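PDB 3ZTH: STU0660 from Streptococcus thermophilus, which is a large Csn2-type Cas protein that takes part in CRISPR-mediated bacterial immunity, binds magnesium and probably acts through binding DNA. Local coordinates for residues G18-I23 with Q221-V226; Y199-K204 with L232-F237; M275-S280 with L318-Q323. All coordinates share one frame; numbering follows the deposited sequence.

How the interactions relate
Interactions 1 and 2 belong to one layered core, whereas interaction 3 lies about 29 Å and 32 Å from them, centre to centre. Strand 232-237 is the common ground of the first two: in interaction 2 it pairs with 199-204, and its other edge binds strand 20-24 of interaction 1, where Thr21 O and Leu236 N are 2.7 Å apart, a probable hydrogen bond. Helix 212-228, which packs on strand 20-24 in interaction 1, also connects the two strands of interaction 2. Interaction 2 is buried and combines backbone hydrogen bonds with side-chain packing; interactions 1 and 3 are partly buried and rely on side-chain contacts, interaction 3 between a helix and the end of another with the loop after it, near a second subunit.

Interaction 1: residues G18-I23 with Q221-V226; sequences GAITQI and QICHLV
Ile20 and Val226 carry much of this apolar contact between the start of strand 20-24 and helix 212-228, their side chains crossing at about a right angle. CG1 of Ile20 lies 3.9 Å from CG1 of Val226 and about as far from its CG2; both valine methyls thus bear on the same isoleucine carbon. The Ile20 chain is extended beyond CB (chi2 -176°), which carries CD1 onto the helix one turn earlier. There the methyl group meets the sulfur of Cys223, with CD1 to SG at 3.6 Å, and CG1 of Ile222 at 3.9 Å from the same CD1. At the margin, Ala19 CB sits 3.8 Å from Val226 CB.

The polar contribution is local to the turn before the strand. Gly18 N donates a nearly straight hydrogen bond to Thr21 OG1 (2.8 Å, 177°), tying the loop to the strand that follows.

The strand and helix axes approach to 10.6 Å, the spacing of a helix layered on a sheet. Ile222 and Val226 also touch Phe234 of the adjacent strand 232-237, while Ile222 and Leu225 reach Leu185 of helix 177-192, so helices 212-228 and 177-192 lie together against one face of the sheet.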
loop_
_atom_site.group_PDB
_atom_site.type_symbol
_atom_site.label_atom_id
_atom_site.label_comp_id
_atom_site.label_asym_id
_atom_site.label_seq_id
_atom_site.Cartn_x
_atom_site.Cartn_y
_atom_site.Cartn_z
ATOM N N GLY A 18 -22.996 -35.081 -12.735
ATOM C CA GLY A 18 -22.329 -36.372 -12.841
ATOM C C GLY A 18 -20.858 -36.184 -13.179
ATOM O O GLY A 18 -20.431 -35.059 -13.440
ATOM N N ALA A 19 -20.080 -37.267 -13.169
ATOM C CA ALA A 19 -18.655 -37.191 -13.472
ATOM C C ALA A 19 -18.444 -36.158 -14.579
ATOM O O ALA A 19 -17.667 -35.210 -14.430
ATOM C CB ALA A 19 -18.146 -38.547 -13.912
ATOM N N ILE A 20 -19.147 -36.344 -15.688
ATOM C CA ILE A 20 -19.061 -35.404 -16.789
ATOM C C ILE A 20 -20.447 -34.815 -17.029
ATOM O O ILE A 20 -21.345 -35.474 -17.555
ATOM C CB ILE A 20 -18.517 -36.078 -18.073
ATOM C CG1 ILE A 20 -17.062 -36.503 -17.847
ATOM C CG2 ILE A 20 -18.559 -35.102 -19.245
ATOM C CD1 ILE A 20 -16.398 -37.092 -19.065
ATOM N N THR A 21 -20.612 -33.570 -16.606
ATOM C CA THR A 21 -21.871 -32.846 -16.745
ATOM C C THR A 21 -21.805 -31.840 -17.901
ATOM O O THR A 21 -20.807 -31.128 -18.058
ATOM C CB THR A 21 -22.188 -32.070 -15.447
ATOM O OG1 THR A 21 -22.215 -32.982 -14.346
ATOM C CG2 THR A 21 -23.539 -31.355 -15.552
ATOM N N GLN A 22 -22.868 -31.779 -18.698
ATOM C CA GLN A 22 -22.932 -30.848 -19.827
ATOM C C GLN A 22 -24.189 -29.982 -19.770
ATOM O O GLN A 22 -25.311 -30.484 -19.697
ATOM C CB GLN A 22 -22.889 -31.610 -21.154
ATOM C CG GLN A 22 -21.619 -32.440 -21.352
ATOM C CD GLN A 22 -21.644 -33.253 -22.634
ATOM O OE1 GLN A 22 -21.303 -32.760 -23.715
ATOM N NE2 GLN A 22 -22.065 -34.506 -22.521
ATOM N N ILE A 23 -23.990 -28.672 -19.789
ATOM C CA ILE A 23 -25.091 -27.728 -19.735
ATOM C C ILE A 23 -25.226 -27.112 -21.113
ATOM O O ILE A 23 -24.305 -26.470 -21.612
ATOM C CB ILE A 23 -24.832 -26.642 -18.664
ATOM C CG1 ILE A 23 -24.883 -27.281 -17.277
ATOM C CG2 ILE A 23 -25.880 -25.531 -18.757
ATOM C CD1 ILE A 23 -24.496 -26.358 -16.164
ATOM N N GLN A 221 -9.799 -37.564 -23.141
ATOM C CA GLN A 221 -8.915 -37.364 -22.004
ATOM C C GLN A 221 -9.703 -37.151 -20.722
ATOM O O GLN A 221 -9.418 -37.799 -19.717
ATOM C CB GLN A 221 -7.980 -36.183 -22.256
ATOM C CG GLN A 221 -6.821 -36.533 -23.175
ATOM C CD GLN A 221 -6.024 -35.324 -23.631
ATOM O OE1 GLN A 221 -5.775 -34.396 -22.861
ATOM N NE2 GLN A 221 -5.605 -35.338 -24.890
ATOM N N ILE A 222 -10.704 -36.271 -20.734
ATOM C CA ILE A 222 -11.458 -36.069 -19.503
ATOM C C ILE A 222 -12.253 -37.314 -19.107
ATOM O O ILE A 222 -12.450 -37.563 -17.920
ATOM C CB ILE A 222 -12.399 -34.828 -19.564
ATOM C CG1 ILE A 222 -13.485 -35.004 -20.613
ATOM C CG2 ILE A 222 -11.588 -33.576 -19.859
ATOM C CD1 ILE A 222 -14.409 -33.803 -20.665
ATOM N N CYS A 223 -12.697 -38.096 -20.090
ATOM C CA CYS A 223 -13.427 -39.324 -19.799
ATOM C C CYS A 223 -12.478 -40.286 -19.091
ATOM O O CYS A 223 -12.862 -40.992 -18.153
ATOM C CB CYS A 223 -13.938 -39.985 -21.083
ATOM S SG CYS A 223 -15.444 -39.255 -21.770
ATOM N N HIS A 224 -11.236 -40.316 -19.556
ATOM C CA HIS A 224 -10.228 -41.174 -18.959
ATOM C C HIS A 224 -10.029 -40.783 -17.500
ATOM O O HIS A 224 -10.038 -41.630 -16.606
ATOM C CB HIS A 224 -8.903 -41.021 -19.709
ATOM C CG HIS A 224 -7.758 -41.735 -19.062
ATOM N ND1 HIS A 224 -7.678 -43.109 -18.996
ATOM C CD2 HIS A 224 -6.646 -41.263 -18.449
ATOM C CE1 HIS A 224 -6.567 -43.454 -18.372
ATOM N NE2 HIS A 224 -5.923 -42.353 -18.030
ATOM N N LEU A 225 -9.861 -39.491 -17.257
ATOM C CA LEU A 225 -9.642 -39.031 -15.902
ATOM C C LEU A 225 -10.805 -39.285 -14.944
ATOM O O LEU A 225 -10.569 -39.666 -13.802
ATOM C CB LEU A 225 -9.261 -37.547 -15.897
ATOM C CG LEU A 225 -8.023 -37.177 -16.718
ATOM C CD1 LEU A 225 -7.726 -35.694 -16.559
ATOM C CD2 LEU A 225 -6.831 -37.998 -16.265
ATOM N N VAL A 226 -12.051 -39.094 -15.373
ATOM C CA VAL A 226 -13.149 -39.332 -14.442
ATOM C C VAL A 226 -13.314 -40.810 -14.131
ATOM O O VAL A 226 -13.798 -41.181 -13.059
ATOM C CB VAL A 226 -14.502 -38.796 -14.949
ATOM C CG1 VAL A 226 -14.414 -37.307 -15.139
ATOM C CG2 VAL A 226 -14.916 -39.508 -16.230
#

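Interaction 2: residues Y199-K204 with L232-F237; sequences YLIVLK and LTFILF
This is a parallel pairing of two strands within the central sheet, and the strands are the two arms of a beta-alpha-beta unit whose crossover is helix 212-228. The parallel strand order, 76-80, 199-204, 232-237, 20-24, 254-257, is consistent with the P-loop NTPase clan. The paired strands run 18° apart, with Tyr199 beside Leu232 and Leu203 beside Leu236. Backbone bonds alternate in the parallel manner: Ile201 N donates to Thr233 O (2.8 Å, 173°), and Ile201 O then accepts from Ile235 N at 3.0 Å. Leu203 repeats the pattern, its N bonding Ile235 O at 2.9 Å, but the last bond, from Phe237 N to Leu203 O, stretches to 3.3 Å.

On the face bearing Ile201, Leu203 and Phe234, the phenyl ring lies alongside both aliphatic chains. Its CE1 is 3.9 Å from Ile201 CG2 and equally near Leu203 CD1, so one ring corner bridges two residues of the partner strand. Leu203 CB meets Leu236 CD2 at 3.7 Å. On the other face, Leu200 CG is anti to the backbone N (chi1 172°), which swings CD1 across to Thr233 CG2 at 3.6 Å. Val202 CG1 approaches the edge of the Phe237 ring, near its plane.

Ile201 meets Leu188 of helix 177-192, and Leu203 meets Phe218 of helix 212-228. Strand 76-80 flanks 199-204, Leu200 and Val202 touching Tyr77, while strand 20-24 borders 232-237, with Ile235 against Thr21 and Ile23.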
loop_
_atom_site.group_PDB
_atom_site.type_symbol
_atom_site.label_atom_id
_atom_site.label_comp_id
_atom_site.label_asym_id
_atom_site.label_seq_id
_atom_site.Cartn_x
_atom_site.Cartn_y
_atom_site.Cartn_z
ATOM N N TYR A 199 -12.589 -32.616 -6.661
ATOM C CA TYR A 199 -12.221 -31.558 -7.591
ATOM C C TYR A 199 -13.348 -31.301 -8.575
ATOM O O TYR A 199 -13.843 -32.219 -9.231
ATOM C CB TYR A 199 -10.959 -31.928 -8.363
ATOM C CG TYR A 199 -9.689 -31.487 -7.680
ATOM C CD1 TYR A 199 -9.284 -32.063 -6.477
ATOM C CD2 TYR A 199 -8.907 -30.466 -8.220
ATOM C CE1 TYR A 199 -8.131 -31.629 -5.829
ATOM C CE2 TYR A 199 -7.755 -30.026 -7.582
ATOM C CZ TYR A 199 -7.373 -30.607 -6.388
ATOM O OH TYR A 199 -6.248 -30.153 -5.744
ATOM N N LEU A 200 -13.759 -30.046 -8.667
ATOM C CA LEU A 200 -14.817 -29.671 -9.580
ATOM C C LEU A 200 -14.215 -28.710 -10.581
ATOM O O LEU A 200 -13.753 -27.638 -10.216
ATOM C CB LEU A 200 -15.952 -29.002 -8.824
ATOM C CG LEU A 200 -17.061 -28.390 -9.674
ATOM C CD1 LEU A 200 -17.612 -29.419 -10.669
ATOM C CD2 LEU A 200 -18.154 -27.885 -8.737
ATOM N N ILE A 201 -14.214 -29.106 -11.847
ATOM C CA ILE A 201 -13.647 -28.279 -12.895
ATOM C C ILE A 201 -14.695 -27.870 -13.921
ATOM O O ILE A 201 -15.346 -28.719 -14.530
ATOM C CB ILE A 201 -12.497 -29.032 -13.586
ATOM C CG1 ILE A 201 -11.462 -29.434 -12.530
ATOM C CG2 ILE A 201 -11.870 -28.163 -14.670
ATOM C CD1 ILE A 201 -10.241 -30.110 -13.094
ATOM N N VAL A 202 -14.845 -26.561 -14.099
ATOM C CA VAL A 202 -15.807 -25.987 -15.040
ATOM C C VAL A 202 -15.109 -25.480 -16.292
ATOM O O VAL A 202 -14.125 -24.750 -16.197
ATOM C CB VAL A 202 -16.560 -24.798 -14.402
ATOM C CG1 VAL A 202 -17.347 -24.053 -15.453
ATOM C CG2 VAL A 202 -17.490 -25.293 -13.322
ATOM N N LEU A 203 -15.632 -25.847 -17.459
ATOM C CA LEU A 203 -15.045 -25.417 -18.729
ATOM C C LEU A 203 -16.028 -24.810 -19.729
ATOM O O LEU A 203 -16.919 -25.490 -20.225
ATOM C CB LEU A 203 -14.348 -26.597 -19.401
ATOM C CG LEU A 203 -12.983 -27.004 -18.847
ATOM C CD1 LEU A 203 -12.793 -28.510 -18.974
ATOM C CD2 LEU A 203 -11.899 -26.264 -19.609
ATOM N N LYS A 204 -15.869 -23.531 -20.039
ATOM C CA LYS A 204 -16.741 -22.914 -21.024
ATOM C C LYS A 204 -15.921 -22.007 -21.929
ATOM O O LYS A 204 -14.800 -21.649 -21.590
ATOM C CB LYS A 204 -17.879 -22.135 -20.347
ATOM C CG LYS A 204 -17.570 -20.712 -19.935
ATOM C CD LYS A 204 -18.848 -20.029 -19.434
ATOM C CE LYS A 204 -18.684 -18.505 -19.299
ATOM N NZ LYS A 204 -17.720 -18.093 -18.243
ATOM N N LEU A 232 -13.270 -36.817 -9.190
ATOM C CA LEU A 232 -13.241 -35.745 -10.180
ATOM C C LEU A 232 -14.572 -35.487 -10.870
ATOM O O LEU A 232 -15.248 -36.417 -11.297
ATOM C CB LEU A 232 -12.182 -36.051 -11.238
ATOM C CG LEU A 232 -11.990 -35.037 -12.364
ATOM C CD1 LEU A 232 -11.692 -33.665 -11.770
ATOM C CD2 LEU A 232 -10.849 -35.499 -13.269
ATOM N N THR A 233 -14.935 -34.214 -10.984
ATOM C CA THR A 233 -16.177 -33.828 -11.643
ATOM C C THR A 233 -15.963 -32.677 -12.626
ATOM O O THR A 233 -15.321 -31.670 -12.311
ATOM C CB THR A 233 -17.259 -33.399 -10.630
ATOM O OG1 THR A 233 -17.626 -34.521 -9.820
ATOM C CG2 THR A 233 -18.494 -32.893 -11.353
ATOM N N PHE A 234 -16.513 -32.851 -13.822
ATOM C CA PHE A 234 -16.424 -31.853 -14.880
ATOM C C PHE A 234 -17.811 -31.280 -15.224
ATOM O O PHE A 234 -18.796 -32.016 -15.304
ATOM C CB PHE A 234 -15.835 -32.496 -16.142
ATOM C CG PHE A 234 -14.334 -32.550 -16.167
ATOM C CD1 PHE A 234 -13.592 -31.430 -16.516
ATOM C CD2 PHE A 234 -13.659 -33.739 -15.894
ATOM C CE1 PHE A 234 -12.192 -31.497 -16.599
ATOM C CE2 PHE A 234 -12.267 -33.815 -15.972
ATOM C CZ PHE A 234 -11.537 -32.697 -16.324
ATOM N N ILE A 235 -17.883 -29.964 -15.401
ATOM C CA ILE A 235 -19.123 -29.302 -15.810
ATOM C C ILE A 235 -18.751 -28.486 -17.046
ATOM O O ILE A 235 -17.992 -27.520 -16.946
ATOM C CB ILE A 235 -19.670 -28.329 -14.760
ATOM C CG1 ILE A 235 -20.197 -29.087 -13.548
ATOM C CG2 ILE A 235 -20.834 -27.537 -15.357
ATOM C CD1 ILE A 235 -20.791 -28.168 -12.466
ATOM N N LEU A 236 -19.279 -28.889 -18.200
ATOM C CA LEU A 236 -19.007 -28.225 -19.474
ATOM C C LEU A 236 -20.229 -27.455 -19.993
ATOM O O LEU A 236 -21.365 -27.788 -19.666
ATOM C CB LEU A 236 -18.598 -29.271 -20.519
ATOM C CG LEU A 236 -17.603 -30.369 -20.090
ATOM C CD1 LEU A 236 -17.469 -31.405 -21.201
ATOM C CD2 LEU A 236 -16.247 -29.772 -19.765
ATOM N N PHE A 237 -19.981 -26.422 -20.794
ATOM C CA PHE A 237 -21.036 -25.613 -21.411
ATOM C C PHE A 237 -20.775 -25.671 -22.915
ATOM O O PHE A 237 -20.203 -24.741 -23.497
ATOM C CB PHE A 237 -20.956 -24.160 -20.938
ATOM C CG PHE A 237 -21.336 -23.968 -19.501
ATOM C CD1 PHE A 237 -20.419 -24.233 -18.484
ATOM C CD2 PHE A 237 -22.606 -23.523 -19.161
ATOM C CE1 PHE A 237 -20.761 -24.056 -17.152
ATOM C CE2 PHE A 237 -22.961 -23.338 -17.831
ATOM C CZ PHE A 237 -22.034 -23.608 -16.820
#

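Interaction 3: residues M275-S280 with L318-Q323; sequences MKYYPS and LNILNQ
Ile320 projects from helix 312-324 against the C-terminal end of helix 267-277, where Tyr277, Tyr278 and Pro279 receive it. The apolar contacts divide between its two branches. CG2 rests 3.7 Å from Tyr277 CB, while CD1, at the end of an extended chain (chi2 175°), lies against the Tyr277 carbonyl group and 3.9 Å from Tyr278 CA. The same CD1 meets Tyr278 CD1 and Pro279 CD, each at 4.2 Å, so a single methyl group fits against the turn that ends the helix. Pro279 CD in turn lies over one face of the Tyr278 ring, toward its rim.

A mixed polar and aromatic contact lies nearer the surface. Gln323, extended throughout, brings its amide against the CD2-CE2 side of the Tyr277 ring, with OE1 3.5 Å from CE2. The amide and ring planes stand 62° apart and the two side chains cross roughly at a right angle; this is van der Waals contact.

Tyr278 also packs back on Val313, Val316 and Ile317 of helix 312-324. Phe345 of the second subunit touches Pro279 and Ile320, placing the contact at a subunit interface. With Val274 on Ile320 and Leu321, and Leu293 on Leu321, helices 267-277, 286-296 and 312-324 form a C-terminal helical part away from the central sheet.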
loop_
_atom_site.group_PDB
_atom_site.type_symbol
_atom_site.label_atom_id
_atom_site.label_comp_id
_atom_site.label_asym_id
_atom_site.label_seq_id
_atom_site.Cartn_x
_atom_site.Cartn_y
_atom_site.Cartn_z
HETATM N N MSE A 275 -38.812 -44.464 -30.653
HETATM C CA MSE A 275 -39.132 -45.487 -31.636
HETATM C C MSE A 275 -40.646 -45.726 -31.678
HETATM O O MSE A 275 -41.229 -45.863 -32.752
HETATM C CB MSE A 275 -38.372 -46.771 -31.291
HETATM C CG MSE A 275 -38.640 -47.960 -32.199
HETATM SE SE MSE A 275 -37.346 -49.411 -31.943
HETATM C CE MSE A 275 -37.879 -50.011 -30.168
ATOM N N LYS A 276 -41.285 -45.752 -30.511
ATOM C CA LYS A 276 -42.728 -45.967 -30.449
ATOM C C LYS A 276 -43.497 -44.875 -31.200
ATOM O O LYS A 276 -44.531 -45.140 -31.809
ATOM C CB LYS A 276 -43.204 -46.028 -28.994
ATOM C CG LYS A 276 -44.703 -46.248 -28.879
ATOM C CD LYS A 276 -45.204 -46.348 -27.439
ATOM C CE LYS A 276 -46.713 -46.664 -27.422
ATOM N NZ LYS A 276 -47.307 -46.811 -26.053
ATOM N N TYR A 277 -42.980 -43.649 -31.161
ATOM C CA TYR A 277 -43.606 -42.512 -31.831
ATOM C C TYR A 277 -43.146 -42.277 -33.266
ATOM O O TYR A 277 -43.770 -41.513 -33.997
ATOM C CB TYR A 277 -43.348 -41.235 -31.041
ATOM C CG TYR A 277 -44.252 -41.035 -29.855
ATOM C CD1 TYR A 277 -43.921 -41.565 -28.609
ATOM C CD2 TYR A 277 -45.431 -40.293 -29.969
ATOM C CE1 TYR A 277 -44.736 -41.360 -27.504
ATOM C CE2 TYR A 277 -46.252 -40.080 -28.867
ATOM C CZ TYR A 277 -45.894 -40.613 -27.640
ATOM O OH TYR A 277 -46.673 -40.378 -26.537
ATOM N N TYR A 278 -42.058 -42.917 -33.677
ATOM C CA TYR A 278 -41.557 -42.718 -35.032
ATOM C C TYR A 278 -42.639 -42.996 -36.084
ATOM O O TYR A 278 -43.274 -44.056 -36.080
ATOM C CB TYR A 278 -40.348 -43.611 -35.288
ATOM C CG TYR A 278 -39.381 -43.008 -36.268
ATOM C CD1 TYR A 278 -38.579 -41.931 -35.900
ATOM C CD2 TYR A 278 -39.266 -43.504 -37.563
ATOM C CE1 TYR A 278 -37.682 -41.358 -36.792
ATOM C CE2 TYR A 278 -38.370 -42.937 -38.468
ATOM C CZ TYR A 278 -37.583 -41.868 -38.075
ATOM O OH TYR A 278 -36.702 -41.298 -38.962
ATOM N N PRO A 279 -42.843 -42.048 -37.013
ATOM C CA PRO A 279 -43.842 -42.150 -38.084
ATOM C C PRO A 279 -43.514 -43.143 -39.197
ATOM O O PRO A 279 -44.202 -43.190 -40.220
ATOM C CB PRO A 279 -43.919 -40.723 -38.607
ATOM C CG PRO A 279 -42.495 -40.279 -38.497
ATOM C CD PRO A 279 -42.092 -40.785 -37.118
ATOM N N SER A 280 -42.476 -43.944 -39.003
ATOM C CA SER A 280 -42.089 -44.903 -40.024
ATOM C C SER A 280 -41.569 -46.189 -39.407
ATOM O O SER A 280 -41.183 -46.217 -38.239
ATOM C CB SER A 280 -41.019 -44.272 -40.924
ATOM O OG SER A 280 -40.253 -45.246 -41.605
ATOM N N LEU A 318 -36.470 -34.364 -33.166
ATOM C CA LEU A 318 -36.618 -33.162 -32.356
ATOM C C LEU A 318 -38.063 -33.013 -31.880
ATOM O O LEU A 318 -38.319 -32.788 -30.691
ATOM C CB LEU A 318 -36.190 -31.932 -33.171
ATOM C CG LEU A 318 -36.397 -30.476 -32.709
ATOM C CD1 LEU A 318 -36.720 -30.378 -31.248
ATOM C CD2 LEU A 318 -35.148 -29.687 -33.018
ATOM N N ASN A 319 -39.002 -33.146 -32.811
ATOM C CA ASN A 319 -40.418 -33.017 -32.497
ATOM C C ASN A 319 -40.865 -34.055 -31.493
ATOM O O ASN A 319 -41.577 -33.744 -30.532
ATOM C CB ASN A 319 -41.258 -33.143 -33.769
ATOM C CG ASN A 319 -41.257 -31.869 -34.593
ATOM O OD1 ASN A 319 -40.557 -30.907 -34.268
ATOM N ND2 ASN A 319 -42.044 -31.854 -35.662
ATOM N N ILE A 320 -40.448 -35.293 -31.714
ATOM C CA ILE A 320 -40.821 -36.375 -30.822
ATOM C C ILE A 320 -40.245 -36.151 -29.430
ATOM O O ILE A 320 -40.963 -36.266 -28.429
ATOM C CB ILE A 320 -40.368 -37.750 -31.393
ATOM C CG1 ILE A 320 -41.122 -38.033 -32.696
ATOM C CG2 ILE A 320 -40.653 -38.851 -30.400
ATOM C CD1 ILE A 320 -40.684 -39.294 -33.426
ATOM N N LEU A 321 -38.959 -35.805 -29.361
ATOM C CA LEU A 321 -38.323 -35.574 -28.070
ATOM C C LEU A 321 -39.039 -34.482 -27.305
ATOM O O LEU A 321 -39.339 -34.645 -26.116
ATOM C CB LEU A 321 -36.846 -35.219 -28.240
ATOM C CG LEU A 321 -35.948 -36.421 -28.549
ATOM C CD1 LEU A 321 -34.534 -35.946 -28.808
ATOM C CD2 LEU A 321 -35.982 -37.415 -27.389
ATOM N N ASN A 322 -39.323 -33.372 -27.974
ATOM C CA ASN A 322 -40.030 -32.288 -27.305
ATOM C C ASN A 322 -41.317 -32.815 -26.687
ATOM O O ASN A 322 -41.626 -32.530 -25.534
ATOM C CB ASN A 322 -40.344 -31.167 -28.284
ATOM C CG ASN A 322 -39.400 -30.006 -28.139
ATOM O OD1 ASN A 322 -39.355 -29.118 -28.992
ATOM N ND2 ASN A 322 -38.636 -29.999 -27.048
ATOM N N GLN A 323 -42.059 -33.598 -27.458
ATOM C CA GLN A 323 -43.304 -34.170 -26.974
ATOM C C GLN A 323 -43.091 -34.985 -25.694
ATOM O O GLN A 323 -43.917 -34.930 -24.782
ATOM C CB GLN A 323 -43.938 -35.043 -28.061
ATOM C CG GLN A 323 -45.296 -35.576 -27.671
ATOM C CD GLN A 323 -46.050 -36.210 -28.822
ATOM O OE1 GLN A 323 -47.158 -36.721 -28.637
ATOM N NE2 GLN A 323 -45.463 -36.178 -30.018
#